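Local coordinates for uncharacterized protein PH0987 (Pyrococcus horikoshii, PDB 2PHC) that is of unknown function but is a carboxyltransferase-domain protein that probably binds ATP and acts as a hydrolase, at residues A[168-173]-A[204-209]; A[102-105]-A[110-113]. One frame throughout, in Å; residues are numbered along the deposited sequence.

Contact 1: residues A[168-173]-A[204-209]; sequences TGWYAI and DYVKFV
Trp170 and Phe208 carry the larger share of this contact, and Val206 adds to it. All three side chains are buried and meet through apolar atoms. Between the aromatic pair, CE3 of Trp170 comes to 4.0 Å from CE1 of Phe208, and the neighbouring Trp170 CZ3 lies 4.1 Å from the same CE1. The benzo ring of the indole thus meets the CE1-CZ side of the phenyl ring at a slant. CE3 sits at the edge of the Phe208 ring, near its plane. Trp170 has CG between its backbone N and carbonyl carbon (chi1 70°), which turns its six-membered ring toward strand 205-211.

The valine contact is longer. CG2 of Val206 approaches the indole edge near its plane, 4.3 Å from Trp170 CH2. The other methyl, Val206 CG1, lies 3.9 Å above one face of the Phe208 ring, displaced toward its rim.

No hydrogen bond joins the two segments. The indole NE1 is hydrogen-bonded to Thr189 OG1. Replacing Trp170 by alanine is likely to leave the edge of Phe208 and the CG2 methyl of Val206 without their apolar partner, and Thr189 without its hydrogen bond to the indole.

The strands 167-171 and 205-211 are not neighbours in their mixed sheet; 134-138 and 123-129 come between them in its order. The side chains meet inside this sheet, whose first and last strands also pair, consistent with the cyclophilin-like fold of this family. Ile88 and Leu137 also touch Trp170, while Tyr123, His118 and Val90 pack on Phe208.

Contact 2: residues A[102-105]-A[110-113]; sequences FVAQ and SVDD
A short turn between two consecutive helices, 100-107 and 111-119, brings the first helix against the capped start of the second. The CB methyl of Ala104 makes the contact from the first helix. It points at the chain just where the second helix begins. This methyl lies 3.9 Å from Ser110 C and 4.0 Å from Val111 N, against the peptide unit that joins the two residues. The Ser110 O is at a similar range. Val111 adds its side chain from beside the methyl, with CG2 4.2 Å from Ala104 CB. The backbones are near as well: the CA atoms of Ala104 and Val111 are 5.4 Å apart. The small alanine side chain fits this close approach. No hydrogen bond crosses the contact, so van der Waals packing holds it.

The polar work is done within 110-113. Ser110 is the N-cap, and its side chain turns away from Ala104. With OG between its backbone N and carbonyl carbon (chi1 65°), the hydroxyl oxygen accepts from the backbone of the first turn: Asp113 N is 3.3 Å from Ser110 OG, at an N-H...O angle of 153°. In return, Asp113 OD2 receives a weak bond from Ser110 N, at 3.5 Å. The Asp113 carboxylate, at the amino end of the helix, is probably favoured by the helix dipole.

Behind the contact, Val114 of the second helix also touches Ala104. Ile100 and Glu101 of the first helix lie on Val111. The reciprocal bonds between Ser110 and Asp113 make a capping box, the classic start of an alpha-helix, here at the tight link between two successive helices, packed through one alanine methyl.

How the contacts relate
Contact 1 belongs to the core and contact 2 lies nearer the surface. Their centres are 19 Å apart and their nearest atoms about 9 Å, so they do not touch. Different elements are held: two strands of the mixed sheet in 168-173 and 204-209, two successive helices in 102-105 and 110-113. Large aromatic and aliphatic groups fill the buried site, whereas the outer one relies on a single methyl against backbone and one valine branch, with polar capping beside it. Neither has a hydrogen bond across its segments. Helix 111-119 connects the two regions: it starts in contact 2, and His118 near its end meets Phe208 of contact 1.

Contact 1: residues A[168-173]-A[204-209]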
# COMPACT_ATOMS: atom_id res chain seq x y z
N THR A 168 8.56 -4.33 -5.34
CA THR A 168 7.83 -4.11 -6.55
C THR A 168 8.02 -2.65 -6.98
O THR A 168 8.53 -1.82 -6.26
CB THR A 168 6.33 -4.59 -6.47
OG1 THR A 168 5.73 -4.55 -7.77
CG2 THR A 168 5.49 -3.78 -5.47
N GLY A 169 7.69 -2.34 -8.20
CA GLY A 169 7.88 -1.01 -8.67
C GLY A 169 7.54 -1.08 -10.12
O GLY A 169 7.04 -2.10 -10.57
N TRP A 170 7.80 -0.02 -10.86
CA TRP A 170 7.59 -0.08 -12.29
C TRP A 170 8.66 0.74 -13.08
O TRP A 170 9.20 1.73 -12.57
CB TRP A 170 6.19 0.37 -12.67
CG TRP A 170 5.89 1.87 -12.48
CD1 TRP A 170 6.09 2.86 -13.38
CD2 TRP A 170 5.25 2.51 -11.34
NE1 TRP A 170 5.63 4.07 -12.89
CE2 TRP A 170 5.16 3.88 -11.62
CE3 TRP A 170 4.76 2.03 -10.10
CZ2 TRP A 170 4.55 4.81 -10.73
CZ3 TRP A 170 4.19 2.98 -9.17
CH2 TRP A 170 4.07 4.32 -9.51
N TYR A 171 8.95 0.23 -14.29
CA TYR A 171 9.63 0.96 -15.35
C TYR A 171 8.77 2.06 -15.92
O TYR A 171 7.68 1.78 -16.46
CB TYR A 171 9.99 -0.02 -16.43
CG TYR A 171 10.87 -1.12 -15.90
CD1 TYR A 171 12.21 -1.03 -16.05
CD2 TYR A 171 10.35 -2.22 -15.27
CE1 TYR A 171 13.04 -2.01 -15.58
CE2 TYR A 171 11.18 -3.26 -14.82
CZ TYR A 171 12.51 -3.12 -14.95
OH TYR A 171 13.37 -4.05 -14.48
N ALA A 172 9.19 3.31 -15.72
CA ALA A 172 8.37 4.45 -16.14
C ALA A 172 8.47 4.66 -17.66
O ALA A 172 7.52 5.07 -18.28
CB ALA A 172 8.75 5.72 -15.39
N ILE A 173 9.61 4.32 -18.25
CA ILE A 173 9.77 4.31 -19.70
C ILE A 173 10.52 3.07 -20.16
O ILE A 173 11.06 2.30 -19.33
CB ILE A 173 10.47 5.62 -20.22
CG1 ILE A 173 11.91 5.72 -19.69
CG2 ILE A 173 9.70 6.85 -19.82
CD1 ILE A 173 12.82 6.61 -20.60
N ASP A 204 4.14 9.65 -0.94
CA ASP A 204 2.83 9.17 -1.45
C ASP A 204 2.57 7.64 -1.33
O ASP A 204 3.48 6.86 -1.18
CB ASP A 204 2.73 9.50 -2.93
CG ASP A 204 2.70 11.02 -3.22
OD1 ASP A 204 2.66 11.90 -2.29
OD2 ASP A 204 2.69 11.33 -4.41
N TYR A 205 1.29 7.26 -1.41
CA TYR A 205 0.89 5.84 -1.39
C TYR A 205 0.30 5.45 -2.73
O TYR A 205 -0.19 6.30 -3.51
CB TYR A 205 -0.13 5.47 -0.29
CG TYR A 205 0.21 5.99 1.10
CD1 TYR A 205 1.42 5.74 1.67
CD2 TYR A 205 -0.70 6.79 1.81
CE1 TYR A 205 1.76 6.29 2.99
CE2 TYR A 205 -0.38 7.35 3.08
CZ TYR A 205 0.82 7.08 3.66
OH TYR A 205 1.11 7.56 4.90
N VAL A 206 0.39 4.16 -3.05
CA VAL A 206 -0.12 3.77 -4.34
C VAL A 206 -1.08 2.60 -4.20
O VAL A 206 -0.79 1.68 -3.49
CB VAL A 206 1.01 3.42 -5.39
CG1 VAL A 206 0.35 2.72 -6.59
CG2 VAL A 206 1.88 4.70 -5.87
N LYS A 207 -2.17 2.64 -4.94
CA LYS A 207 -3.08 1.55 -4.93
C LYS A 207 -3.11 1.08 -6.39
O LYS A 207 -3.47 1.85 -7.27
CB LYS A 207 -4.51 2.04 -4.46
CG LYS A 207 -5.58 0.87 -4.31
CD LYS A 207 -5.03 -0.39 -3.58
CE LYS A 207 -6.11 -1.53 -3.18
NZ LYS A 207 -6.84 -2.05 -4.41
N PHE A 208 -2.67 -0.16 -6.65
CA PHE A 208 -2.81 -0.74 -7.99
C PHE A 208 -4.20 -1.24 -8.19
O PHE A 208 -4.80 -1.77 -7.27
CB PHE A 208 -1.80 -1.82 -8.32
CG PHE A 208 -0.36 -1.34 -8.28
CD1 PHE A 208 0.12 -0.46 -9.20
CD2 PHE A 208 0.51 -1.84 -7.34
CE1 PHE A 208 1.47 -0.07 -9.15
CE2 PHE A 208 1.83 -1.45 -7.28
CZ PHE A 208 2.29 -0.59 -8.20
N VAL A 209 -4.71 -1.01 -9.40
CA VAL A 209 -6.11 -1.28 -9.74
C VAL A 209 -6.13 -2.15 -10.99
O VAL A 209 -5.90 -1.61 -12.09
CB VAL A 209 -6.91 0.06 -10.06
CG1 VAL A 209 -8.42 -0.27 -10.43
CG2 VAL A 209 -6.84 1.07 -8.90

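Contact 2: residues A[102-105]-A[110-113]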
# COMPACT_ATOMS: atom_id res chain seq x y z
N PHE A 102 5.41 -17.54 -13.90
CA PHE A 102 6.57 -18.04 -13.11
C PHE A 102 6.49 -17.51 -11.67
O PHE A 102 6.96 -18.17 -10.68
CB PHE A 102 7.86 -17.60 -13.80
CG PHE A 102 9.10 -17.86 -12.98
CD1 PHE A 102 9.97 -18.93 -13.29
CD2 PHE A 102 9.44 -17.02 -11.90
CE1 PHE A 102 11.07 -19.17 -12.54
CE2 PHE A 102 10.54 -17.32 -11.11
CZ PHE A 102 11.38 -18.35 -11.44
N VAL A 103 5.96 -16.29 -11.51
CA VAL A 103 5.86 -15.68 -10.14
C VAL A 103 4.94 -16.52 -9.28
O VAL A 103 5.29 -16.86 -8.18
CB VAL A 103 5.31 -14.22 -10.11
CG1 VAL A 103 5.03 -13.81 -8.63
CG2 VAL A 103 6.28 -13.28 -10.80
N ALA A 104 3.76 -16.81 -9.84
CA ALA A 104 2.76 -17.73 -9.30
C ALA A 104 3.41 -19.05 -8.96
O ALA A 104 3.51 -19.48 -7.83
CB ALA A 104 1.71 -17.92 -10.37
N GLN A 105 3.96 -19.66 -9.96
CA GLN A 105 4.47 -21.01 -9.79
C GLN A 105 5.59 -21.06 -8.83
O GLN A 105 5.63 -21.99 -8.03
CB GLN A 105 4.85 -21.54 -11.19
CG GLN A 105 5.75 -22.78 -11.20
CD GLN A 105 5.43 -23.69 -12.36
OE1 GLN A 105 5.10 -23.20 -13.49
NE2 GLN A 105 5.48 -25.05 -12.10
N SER A 110 -1.96 -19.55 -7.81
CA SER A 110 -2.49 -19.21 -9.10
C SER A 110 -2.13 -17.82 -9.52
O SER A 110 -1.79 -17.01 -8.73
CB SER A 110 -4.03 -19.35 -9.17
OG SER A 110 -4.67 -18.42 -8.31
N VAL A 111 -2.28 -17.58 -10.80
CA VAL A 111 -2.08 -16.27 -11.33
C VAL A 111 -3.07 -15.26 -10.71
O VAL A 111 -2.63 -14.16 -10.28
CB VAL A 111 -2.20 -16.27 -12.87
CG1 VAL A 111 -2.32 -14.90 -13.38
CG2 VAL A 111 -0.98 -16.92 -13.49
N ASP A 112 -4.38 -15.60 -10.66
CA ASP A 112 -5.38 -14.73 -10.02
C ASP A 112 -4.98 -14.29 -8.56
O ASP A 112 -5.30 -13.17 -8.15
CB ASP A 112 -6.75 -15.45 -9.95
CG ASP A 112 -7.55 -15.37 -11.26
OD1 ASP A 112 -7.00 -14.85 -12.30
OD2 ASP A 112 -8.75 -15.81 -11.22
N ASP A 113 -4.34 -15.21 -7.81
CA ASP A 113 -3.80 -14.99 -6.48
C ASP A 113 -2.64 -13.99 -6.47
O ASP A 113 -2.62 -13.12 -5.64
CB ASP A 113 -3.32 -16.29 -5.83
CG ASP A 113 -4.49 -17.30 -5.48
OD1 ASP A 113 -5.69 -16.90 -5.34
OD2 ASP A 113 -4.17 -18.51 -5.33